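Local coordinates for protein mRNA export factor (Human herpesvirus 1, PDB 4YXP) that regulates viral gene expression as a homodimer, exporting intronless viral mRNAs from the nucleus, inhibiting host splicing and helping to shut off host protein synthesis, at residues S84-F89 with P135-D140; S97-M102 with Q139-G144. All coordinates share one frame; numbering follows the deposited sequence.

Contact 1: S84-F89 with P135-D140; sequences SLYRTF and PLRPQD
Tyr-86 sends its ring off helix 75-91 with CG anti to the backbone N (chi1 -179°), while Arg-137 leaves the facing loop extended and then folds at its third torsion (chi3 -44°); together these turns bring the phenol and the guanidinium to the same patch. In the folded C-terminal domain of the protein, this packs the loop after helix 112-132 onto helix 75-91. The hydroxyl at the end of Tyr-86 donates to a backbone carbonyl, with OH 2.7 Å from Pro-135 O. That acceptor sits at the ring edge, near the ring plane, and the donor is tilted 18° from the carbonyl plane. The proline ring packs beside the same hydroxyl, Pro-135 CD being 3.5 Å from Tyr-86 OH. Also 3.5 Å from Tyr-86 OH is Arg-137 CD, where the arginine chain slants past the phenol with its guanidinium steeply inclined to the ring. The two groups are too far apart for more than a weak cation-pi attraction.

Beyond the bend, Arg-137 NH2 comes 4.0 Å from Phe-89 CB and gives a bond to a water, 2.6 Å from NH2 to the water oxygen. This water in turn donates weakly to Phe-89 O and to Gln-139 O, near the helix's C-terminal end, whose carbonyls would probably favour a nearby cation. Phe-89 CD2 lies 4.0 Å from Asp-140 OD2; the carboxylate is occupied by N-cap bonds and by Trp-125. Tyr-268 of the second subunit, in the segment important for homodimerization, meets the Phe-89 ring edge-to-face. The direct polar attachment is thus the single phenol-to-carbonyl bond, backed by a water whose two links to backbone oxygens are weak and by modest apolar packing.

Contact 2: S97-M102 with Q139-G144; sequences STAKAM and QDPIIG
Asp-140 OD1, in the turn whose backbone Lys-100 packs against, is gripped by two amides: Ile-142 N at 2.7 Å from OD1, nearly in line with the C-O bond, and Ile-143 N at 3.1 Å from OD1, coming from above the carboxylate plane. This is an N-cap, just before the short, weakly bonded helix of about 141-144. Asp-140 OD2 goes to Trp-125 NE1 of helix 112-132, so both oxygens have partners and the carboxylate is fixed in its rotation; the helix start would probably favour its negative charge.

The capped turn lies on helix 93-109 mainly through the alkyl parts of Ala-99 and Lys-100. Ala-99 CB meets the proline ring at Pro-141 CG, 4.3 Å away, and Lys-100 CB sits 4.1 Å from Pro-141 CA. Lys-100 leaves the helix with chi1 at -180°, CG beside its carbonyl carbon, and lays its methylenes along the turn with a bend at chi3, CD passing 4.1 Å from Gln-139 O. Tyr-268 of the second subunit packs on both Ala-99 and Ile-142, bringing the dimer partner to this junction. Where the lysine chain passes Gly-144, no side chain intervenes, and Lys-100 CD rests 4.2 Å from Gly-144 CA.

Contacts 1 and 2 lie about 9 Å apart, centre to centre, and share Gln-139 and Asp-140: the chain from 135 to 144 meets helix 75-91 first and then, at the start of its own short helix, the next helix, 93-109. Phe-89 CG of contact 1 packs 3.6 Å from Pro-141 CD of contact 2, so that proline touches both helices. Lys-100 NZ reaches back to Pro-138 O, 3.2 Å away, a probable hydrogen bond joining the two. Both contacts lie away from the zinc site of Cys-163, His-242, Cys-246 and Cys-251; Tyr-268 of the second subunit touches residues of each, placing them beside the interface of the intertwined dimer that this C-terminal domain forms.

Contact 1: S84-F89 with P135-D140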
# COMPACT_ATOMS: atom_id res chain seq x y z
N SER B 84 23.56 11.56 17.71
CA SER B 84 23.65 10.45 18.66
C SER B 84 22.98 9.19 18.10
O SER B 84 23.56 8.10 18.14
CB SER B 84 22.99 10.84 19.99
OG SER B 84 22.96 9.73 20.88
N LEU B 85 21.77 9.34 17.60
CA LEU B 85 21.04 8.21 17.04
C LEU B 85 21.78 7.68 15.82
O LEU B 85 21.89 6.46 15.61
CB LEU B 85 19.61 8.61 16.68
CG LEU B 85 18.70 7.50 16.13
CD1 LEU B 85 18.48 6.41 17.17
CD2 LEU B 85 17.37 8.08 15.66
N TYR B 86 22.29 8.61 15.01
CA TYR B 86 23.05 8.28 13.81
C TYR B 86 24.22 7.39 14.18
O TYR B 86 24.47 6.37 13.54
CB TYR B 86 23.54 9.57 13.14
CG TYR B 86 24.33 9.40 11.86
CD1 TYR B 86 25.63 8.93 11.89
CD2 TYR B 86 23.78 9.75 10.64
CE1 TYR B 86 26.36 8.79 10.72
CE2 TYR B 86 24.50 9.61 9.46
CZ TYR B 86 25.79 9.13 9.51
OH TYR B 86 26.52 8.99 8.35
N ARG B 87 24.93 7.78 15.24
CA ARG B 87 26.09 7.05 15.72
C ARG B 87 25.71 5.64 16.18
O ARG B 87 26.43 4.68 15.94
CB ARG B 87 26.74 7.84 16.87
CG ARG B 87 28.22 7.57 17.07
CD ARG B 87 28.93 8.75 17.72
NE ARG B 87 28.42 9.05 19.06
CZ ARG B 87 27.76 10.15 19.41
NH1 ARG B 87 27.48 11.11 18.53
NH2 ARG B 87 27.36 10.30 20.67
N THR B 88 24.55 5.53 16.82
CA THR B 88 24.04 4.24 17.28
C THR B 88 23.71 3.32 16.10
O THR B 88 24.05 2.13 16.12
CB THR B 88 22.79 4.43 18.18
OG1 THR B 88 23.17 5.12 19.38
CG2 THR B 88 22.14 3.10 18.54
N PHE B 89 23.04 3.86 15.08
CA PHE B 89 22.77 3.10 13.86
C PHE B 89 24.06 2.58 13.24
O PHE B 89 24.19 1.38 12.97
CB PHE B 89 22.04 3.96 12.83
CG PHE B 89 20.60 4.25 13.15
CD1 PHE B 89 19.88 3.45 14.03
CD2 PHE B 89 19.95 5.32 12.56
CE1 PHE B 89 18.55 3.72 14.30
CE2 PHE B 89 18.63 5.60 12.83
CZ PHE B 89 17.93 4.79 13.71
N PRO B 135 27.33 11.73 6.20
CA PRO B 135 26.98 10.89 5.04
C PRO B 135 25.58 10.28 5.11
O PRO B 135 25.16 9.85 6.18
CB PRO B 135 28.04 9.78 5.08
CG PRO B 135 29.19 10.39 5.78
CD PRO B 135 28.61 11.31 6.80
N LEU B 136 24.88 10.26 3.98
CA LEU B 136 23.61 9.54 3.85
C LEU B 136 23.89 8.09 3.46
O LEU B 136 24.35 7.82 2.35
CB LEU B 136 22.71 10.21 2.81
CG LEU B 136 22.39 11.69 3.01
CD1 LEU B 136 21.66 12.25 1.79
CD2 LEU B 136 21.57 11.90 4.27
N ARG B 137 23.60 7.16 4.37
CA ARG B 137 23.96 5.76 4.17
C ARG B 137 22.72 4.88 3.91
O ARG B 137 21.74 4.97 4.63
CB ARG B 137 24.70 5.23 5.40
CG ARG B 137 25.80 6.16 5.91
CD ARG B 137 26.39 5.69 7.24
NE ARG B 137 25.35 5.26 8.17
CZ ARG B 137 25.16 4.01 8.60
NH1 ARG B 137 25.97 3.02 8.21
NH2 ARG B 137 24.17 3.75 9.44
N PRO B 138 22.77 4.02 2.87
CA PRO B 138 21.63 3.14 2.60
C PRO B 138 21.31 2.15 3.72
O PRO B 138 20.17 1.69 3.80
CB PRO B 138 22.06 2.38 1.34
CG PRO B 138 23.07 3.25 0.70
CD PRO B 138 23.80 3.91 1.82
N GLN B 139 22.30 1.82 4.55
CA GLN B 139 22.14 0.82 5.61
C GLN B 139 21.46 1.43 6.83
O GLN B 139 21.01 0.72 7.73
CB GLN B 139 23.50 0.23 6.01
CG GLN B 139 24.33 -0.30 4.84
CD GLN B 139 25.02 0.80 4.04
OE1 GLN B 139 25.16 1.93 4.52
NE2 GLN B 139 25.43 0.48 2.82
N ASP B 140 21.41 2.76 6.86
CA ASP B 140 20.67 3.52 7.85
C ASP B 140 19.20 3.08 7.83
O ASP B 140 18.59 3.05 6.77
CB ASP B 140 20.84 5.01 7.53
CG ASP B 140 20.05 5.92 8.44
OD1 ASP B 140 18.83 5.71 8.60
OD2 ASP B 140 20.66 6.88 8.96
O HOH W 1 23.03 1.49 9.79

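Contact 2: S97-M102 with Q139-G144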
# COMPACT_ATOMS: atom_id res chain seq x y z
N SER B 97 20.24 -3.76 10.76
CA SER B 97 19.60 -4.53 9.70
C SER B 97 18.26 -5.08 10.21
O SER B 97 17.26 -5.06 9.49
CB SER B 97 20.50 -5.67 9.22
OG SER B 97 20.54 -6.73 10.16
N THR B 98 18.27 -5.57 11.44
CA THR B 98 17.05 -6.00 12.11
C THR B 98 16.03 -4.86 12.15
O THR B 98 14.87 -5.03 11.75
CB THR B 98 17.34 -6.50 13.54
OG1 THR B 98 18.23 -7.62 13.49
CG2 THR B 98 16.07 -6.90 14.26
N ALA B 99 16.46 -3.70 12.64
CA ALA B 99 15.58 -2.54 12.75
C ALA B 99 15.01 -2.14 11.39
O ALA B 99 13.82 -1.81 11.27
CB ALA B 99 16.33 -1.37 13.37
N LYS B 100 15.86 -2.16 10.38
CA LYS B 100 15.48 -1.77 9.03
C LYS B 100 14.40 -2.70 8.48
O LYS B 100 13.44 -2.25 7.85
CB LYS B 100 16.72 -1.78 8.12
CG LYS B 100 16.49 -1.38 6.67
CD LYS B 100 17.83 -1.15 5.97
CE LYS B 100 17.87 -1.74 4.57
NZ LYS B 100 19.10 -1.33 3.84
N ALA B 101 14.55 -4.00 8.72
CA ALA B 101 13.57 -4.99 8.26
C ALA B 101 12.21 -4.76 8.90
O ALA B 101 11.18 -4.86 8.23
CB ALA B 101 14.06 -6.39 8.56
N MET B 102 12.19 -4.46 10.19
CA MET B 102 10.94 -4.23 10.91
C MET B 102 10.29 -2.91 10.49
O MET B 102 9.07 -2.85 10.28
CB MET B 102 11.17 -4.25 12.42
CG MET B 102 11.08 -5.64 13.05
SD MET B 102 11.39 -5.62 14.83
CE MET B 102 13.01 -4.89 14.86
N GLN B 139 22.30 1.82 4.55
CA GLN B 139 22.14 0.82 5.61
C GLN B 139 21.46 1.43 6.83
O GLN B 139 21.01 0.72 7.73
CB GLN B 139 23.50 0.23 6.01
CG GLN B 139 24.33 -0.30 4.84
CD GLN B 139 25.02 0.80 4.04
OE1 GLN B 139 25.16 1.93 4.52
NE2 GLN B 139 25.43 0.48 2.82
N ASP B 140 21.41 2.76 6.86
CA ASP B 140 20.67 3.52 7.85
C ASP B 140 19.20 3.08 7.83
O ASP B 140 18.59 3.05 6.77
CB ASP B 140 20.84 5.01 7.53
CG ASP B 140 20.05 5.92 8.44
OD1 ASP B 140 18.83 5.71 8.60
OD2 ASP B 140 20.66 6.88 8.96
N PRO B 141 18.63 2.70 8.99
CA PRO B 141 17.25 2.18 8.96
C PRO B 141 16.21 3.15 8.39
O PRO B 141 15.25 2.70 7.76
CB PRO B 141 16.94 1.89 10.43
CG PRO B 141 18.27 1.63 11.04
CD PRO B 141 19.23 2.54 10.33
N ILE B 142 16.40 4.45 8.60
CA ILE B 142 15.43 5.44 8.15
C ILE B 142 15.59 5.66 6.64
O ILE B 142 14.61 5.59 5.89
CB ILE B 142 15.59 6.76 8.93
CG1 ILE B 142 15.21 6.53 10.40
CG2 ILE B 142 14.72 7.87 8.33
CD1 ILE B 142 15.43 7.74 11.31
N ILE B 143 16.82 5.91 6.20
CA ILE B 143 17.08 6.10 4.78
C ILE B 143 16.77 4.81 4.01
O ILE B 143 16.21 4.85 2.91
CB ILE B 143 18.53 6.57 4.54
CG1 ILE B 143 18.72 7.96 5.17
CG2 ILE B 143 18.85 6.60 3.05
CD1 ILE B 143 20.13 8.49 5.11
N GLY B 144 17.12 3.67 4.60
CA GLY B 144 16.97 2.39 3.94
C GLY B 144 15.54 1.96 3.62
O GLY B 144 15.33 1.08 2.78